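Local coordinates for protein transcriptional regulator ComR (Streptococcus vestibularis F0396, PDB 6HU8) that probably binds DNA as a competence regulator of the RNPP family, pairing a helix-turn-helix domain with a peptide-binding TPR domain, at residues D28-R39 / E143-R154. Residues are numbered along the deposited sequence; the frame is centred on the assembly and turned at random.
Sequences DGAELTVRQLIR and EIYEDLFEQVKR
Thr33, the N-cap of helix 34-41 in the Cro/C1-type helix-turn-helix domain, and Arg35 in its first turn converge on Asp147 of helix 139-152 in the TPR domain, docking one domain on the other in this apo form. The short segments 34-39 and 143-152 cross at -130°, and the contact is mostly polar.

A salt-bridge network of Arg35, Glu146 and Asp147 holds one end. Arg35 NH2 bridges to Glu146 OE1 at 2.6 Å; this oxygen accepts through its anti lone pair and lies close to the guanidinium plane. The same NH2 bridges to Asp147 OD1 (2.8 Å) from above the carboxylate plane. The bend at chi3 (-70°) turns the guanidinium toward both acids. Asp147 OD2 takes the Thr33 hydroxyl at 2.7 Å.

Thr33 OG1 accepts from Gln36 N and Thr33 N donates back to Gln36 OE1, a capping box. Gln151 NE2 reaches that OE1 from the same face as Thr33 N, and Gln36 NE2 donates to Gln151 OE1, each 3.1 Å long, with the amide planes 55° apart. Lys51 also donates to Gln151 OE1, while Gln151 NE2 also reaches Gly29 O at 3.0 Å.

Arg39, salt-bridged to Glu117, rests the rim of one guanidinium face on Ile144 CG1. At the other end Arg154 covers Ala30 CB off-centre, and its NH1 forms a salt bridge with Asp28 OD2 (3.0 Å), reached from above the carboxylate plane.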
# COMPACT_ATOMS: atom_id res chain seq x y z
N ASP A 28 21.89 -1.70 10.08
CA ASP A 28 21.76 -1.47 8.64
C ASP A 28 20.47 -0.76 8.27
O ASP A 28 20.18 -0.62 7.09
CB ASP A 28 21.86 -2.78 7.85
CG ASP A 28 20.73 -3.77 8.19
OD1 ASP A 28 19.77 -3.42 8.92
OD2 ASP A 28 20.80 -4.92 7.71
N GLY A 29 19.69 -0.34 9.26
CA GLY A 29 18.43 0.36 9.01
C GLY A 29 17.24 -0.48 8.52
O GLY A 29 16.14 0.06 8.29
N ALA A 30 17.42 -1.78 8.37
CA ALA A 30 16.33 -2.59 7.83
C ALA A 30 15.13 -2.65 8.77
O ALA A 30 14.00 -2.85 8.31
CB ALA A 30 16.80 -4.01 7.51
N GLU A 31 15.35 -2.49 10.08
CA GLU A 31 14.25 -2.63 11.04
C GLU A 31 13.91 -1.31 11.70
O GLU A 31 12.75 -1.07 12.08
CB GLU A 31 14.61 -3.69 12.09
CG GLU A 31 14.61 -5.08 11.47
CD GLU A 31 15.00 -6.19 12.42
OE1 GLU A 31 16.20 -6.32 12.74
OE2 GLU A 31 14.10 -6.94 12.86
N LEU A 32 14.92 -0.46 11.85
CA LEU A 32 14.75 0.86 12.42
C LEU A 32 15.76 1.81 11.78
O LEU A 32 16.95 1.49 11.70
CB LEU A 32 14.97 0.84 13.93
CG LEU A 32 14.67 2.16 14.63
CD1 LEU A 32 13.16 2.37 14.64
CD2 LEU A 32 15.22 2.14 16.04
N THR A 33 15.30 2.97 11.31
CA THR A 33 16.24 3.94 10.74
C THR A 33 16.57 5.00 11.76
O THR A 33 15.87 5.16 12.77
CB THR A 33 15.68 4.61 9.47
OG1 THR A 33 14.58 5.47 9.83
CG2 THR A 33 15.20 3.56 8.45
N VAL A 34 17.62 5.76 11.50
CA VAL A 34 18.02 6.79 12.42
C VAL A 34 16.90 7.82 12.59
O VAL A 34 16.62 8.25 13.71
CB VAL A 34 19.33 7.47 11.93
CG1 VAL A 34 19.57 8.77 12.65
CG2 VAL A 34 20.50 6.49 12.14
N ARG A 35 16.23 8.21 11.50
CA ARG A 35 15.23 9.26 11.63
C ARG A 35 13.97 8.74 12.34
O ARG A 35 13.32 9.47 13.08
CB ARG A 35 14.86 9.84 10.27
CG ARG A 35 15.97 10.68 9.65
CD ARG A 35 15.52 11.31 8.33
NE ARG A 35 15.36 10.30 7.29
CZ ARG A 35 14.98 10.56 6.04
NH1 ARG A 35 14.71 11.80 5.65
NH2 ARG A 35 14.87 9.56 5.18
N GLN A 36 13.66 7.46 12.12
CA GLN A 36 12.59 6.79 12.87
C GLN A 36 12.90 6.80 14.37
O GLN A 36 12.05 7.14 15.18
CB GLN A 36 12.42 5.34 12.38
CG GLN A 36 11.62 5.21 11.08
CD GLN A 36 11.76 3.85 10.47
OE1 GLN A 36 12.44 2.98 11.02
NE2 GLN A 36 11.14 3.64 9.31
N LEU A 37 14.13 6.44 14.74
CA LEU A 37 14.55 6.48 16.15
C LEU A 37 14.47 7.90 16.71
O LEU A 37 13.93 8.11 17.79
CB LEU A 37 15.97 5.92 16.32
CG LEU A 37 16.54 5.95 17.76
CD1 LEU A 37 15.62 5.22 18.75
CD2 LEU A 37 17.92 5.34 17.80
N ILE A 38 15.02 8.88 16.01
CA ILE A 38 14.93 10.27 16.48
C ILE A 38 13.49 10.76 16.77
O ILE A 38 13.27 11.44 17.77
CB ILE A 38 15.59 11.23 15.47
CG1 ILE A 38 17.11 11.02 15.51
CG2 ILE A 38 15.32 12.67 15.83
CD1 ILE A 38 17.85 11.74 14.38
N ARG A 39 12.52 10.42 15.92
CA ARG A 39 11.15 10.86 16.12
C ARG A 39 10.57 10.19 17.37
O ARG A 39 9.77 10.80 18.10
CB ARG A 39 10.28 10.53 14.89
CG ARG A 39 10.52 11.49 13.71
CD ARG A 39 9.51 11.30 12.58
NE ARG A 39 9.60 9.99 11.94
CZ ARG A 39 10.38 9.74 10.89
NH1 ARG A 39 11.14 10.70 10.38
NH2 ARG A 39 10.40 8.52 10.36
N GLU A 143 8.88 12.14 4.18
CA GLU A 143 10.04 11.78 5.00
C GLU A 143 9.81 10.43 5.70
O GLU A 143 10.72 9.60 5.80
CB GLU A 143 10.32 12.89 6.03
CG GLU A 143 11.55 12.68 6.90
CD GLU A 143 11.72 13.77 7.98
OE1 GLU A 143 10.70 14.35 8.42
OE2 GLU A 143 12.86 14.05 8.40
N ILE A 144 8.60 10.22 6.20
CA ILE A 144 8.23 8.96 6.84
C ILE A 144 8.10 7.84 5.80
O ILE A 144 8.65 6.75 5.98
CB ILE A 144 6.90 9.13 7.64
CG1 ILE A 144 7.16 9.96 8.90
CG2 ILE A 144 6.27 7.76 7.99
CD1 ILE A 144 5.95 10.72 9.41
N TYR A 145 7.42 8.12 4.70
CA TYR A 145 7.28 7.14 3.64
C TYR A 145 8.66 6.70 3.17
O TYR A 145 8.89 5.52 2.90
CB TYR A 145 6.46 7.70 2.47
CG TYR A 145 6.83 7.10 1.14
CD1 TYR A 145 6.26 5.90 0.70
CD2 TYR A 145 7.73 7.75 0.30
CE1 TYR A 145 6.60 5.36 -0.54
CE2 TYR A 145 8.08 7.22 -0.92
CZ TYR A 145 7.52 6.04 -1.34
OH TYR A 145 7.90 5.55 -2.56
N GLU A 146 9.59 7.64 3.10
CA GLU A 146 10.91 7.34 2.52
C GLU A 146 11.60 6.20 3.28
O GLU A 146 12.09 5.26 2.66
CB GLU A 146 11.80 8.58 2.50
CG GLU A 146 13.10 8.33 1.75
CD GLU A 146 13.98 9.57 1.61
OE1 GLU A 146 14.51 10.05 2.64
OE2 GLU A 146 14.15 10.07 0.48
N ASP A 147 11.63 6.27 4.60
CA ASP A 147 12.36 5.24 5.34
C ASP A 147 11.58 3.92 5.38
O ASP A 147 12.18 2.84 5.27
CB ASP A 147 12.72 5.72 6.75
CG ASP A 147 13.92 6.68 6.74
OD1 ASP A 147 14.52 6.85 5.65
OD2 ASP A 147 14.27 7.23 7.81
N LEU A 148 10.26 3.98 5.52
CA LEU A 148 9.46 2.74 5.47
C LEU A 148 9.59 2.05 4.09
O LEU A 148 9.65 0.83 4.03
CB LEU A 148 7.99 3.03 5.81
CG LEU A 148 7.83 3.39 7.30
CD1 LEU A 148 6.44 3.96 7.61
CD2 LEU A 148 8.09 2.17 8.17
N PHE A 149 9.65 2.83 3.01
CA PHE A 149 9.85 2.22 1.69
C PHE A 149 11.23 1.60 1.55
O PHE A 149 11.35 0.53 0.95
CB PHE A 149 9.63 3.24 0.56
CG PHE A 149 9.72 2.63 -0.82
CD1 PHE A 149 8.94 1.52 -1.15
CD2 PHE A 149 10.57 3.17 -1.78
CE1 PHE A 149 9.02 0.95 -2.42
CE2 PHE A 149 10.65 2.61 -3.05
CZ PHE A 149 9.88 1.50 -3.38
N GLU A 150 12.28 2.26 2.07
CA GLU A 150 13.62 1.65 2.09
C GLU A 150 13.58 0.29 2.79
O GLU A 150 14.28 -0.64 2.40
CB GLU A 150 14.64 2.52 2.82
CG GLU A 150 15.32 3.56 1.99
CD GLU A 150 16.04 2.97 0.79
OE1 GLU A 150 16.78 1.97 0.93
OE2 GLU A 150 15.84 3.51 -0.32
N GLN A 151 12.78 0.19 3.84
CA GLN A 151 12.69 -1.05 4.59
C GLN A 151 11.91 -2.09 3.78
O GLN A 151 12.23 -3.28 3.80
CB GLN A 151 12.07 -0.79 5.96
CG GLN A 151 13.10 -0.13 6.89
CD GLN A 151 12.52 0.47 8.16
OE1 GLN A 151 11.32 0.69 8.27
NE2 GLN A 151 13.39 0.76 9.11
N VAL A 152 10.92 -1.65 3.01
CA VAL A 152 10.12 -2.60 2.23
C VAL A 152 10.99 -3.22 1.12
O VAL A 152 10.84 -4.41 0.80
CB VAL A 152 8.86 -1.92 1.63
CG1 VAL A 152 8.31 -2.72 0.45
CG2 VAL A 152 7.81 -1.75 2.71
N LYS A 153 11.91 -2.43 0.57
CA LYS A 153 12.82 -2.91 -0.47
C LYS A 153 13.58 -4.17 -0.07
O LYS A 153 13.97 -4.96 -0.92
CB LYS A 153 13.84 -1.82 -0.83
CG LYS A 153 13.28 -0.62 -1.59
CD LYS A 153 14.38 0.44 -1.73
CE LYS A 153 13.91 1.69 -2.43
NZ LYS A 153 14.98 2.74 -2.61
N ARG A 154 13.80 -4.37 1.23
CA ARG A 154 14.60 -5.49 1.71
C ARG A 154 13.77 -6.70 2.11
O ARG A 154 14.32 -7.73 2.49
CB ARG A 154 15.46 -5.06 2.92
CG ARG A 154 16.28 -3.79 2.71
CD ARG A 154 17.72 -4.09 2.27
NE ARG A 154 18.40 -4.99 3.20
CZ ARG A 154 19.19 -4.61 4.20
NH1 ARG A 154 19.74 -5.53 4.98
NH2 ARG A 154 19.45 -3.31 4.43
O HOH W 1 13.45 -4.23 5.94
O HOH W 2 15.16 14.14 6.86
O HOH W 3 9.63 5.94 8.57
O HOH W 4 12.11 9.07 8.08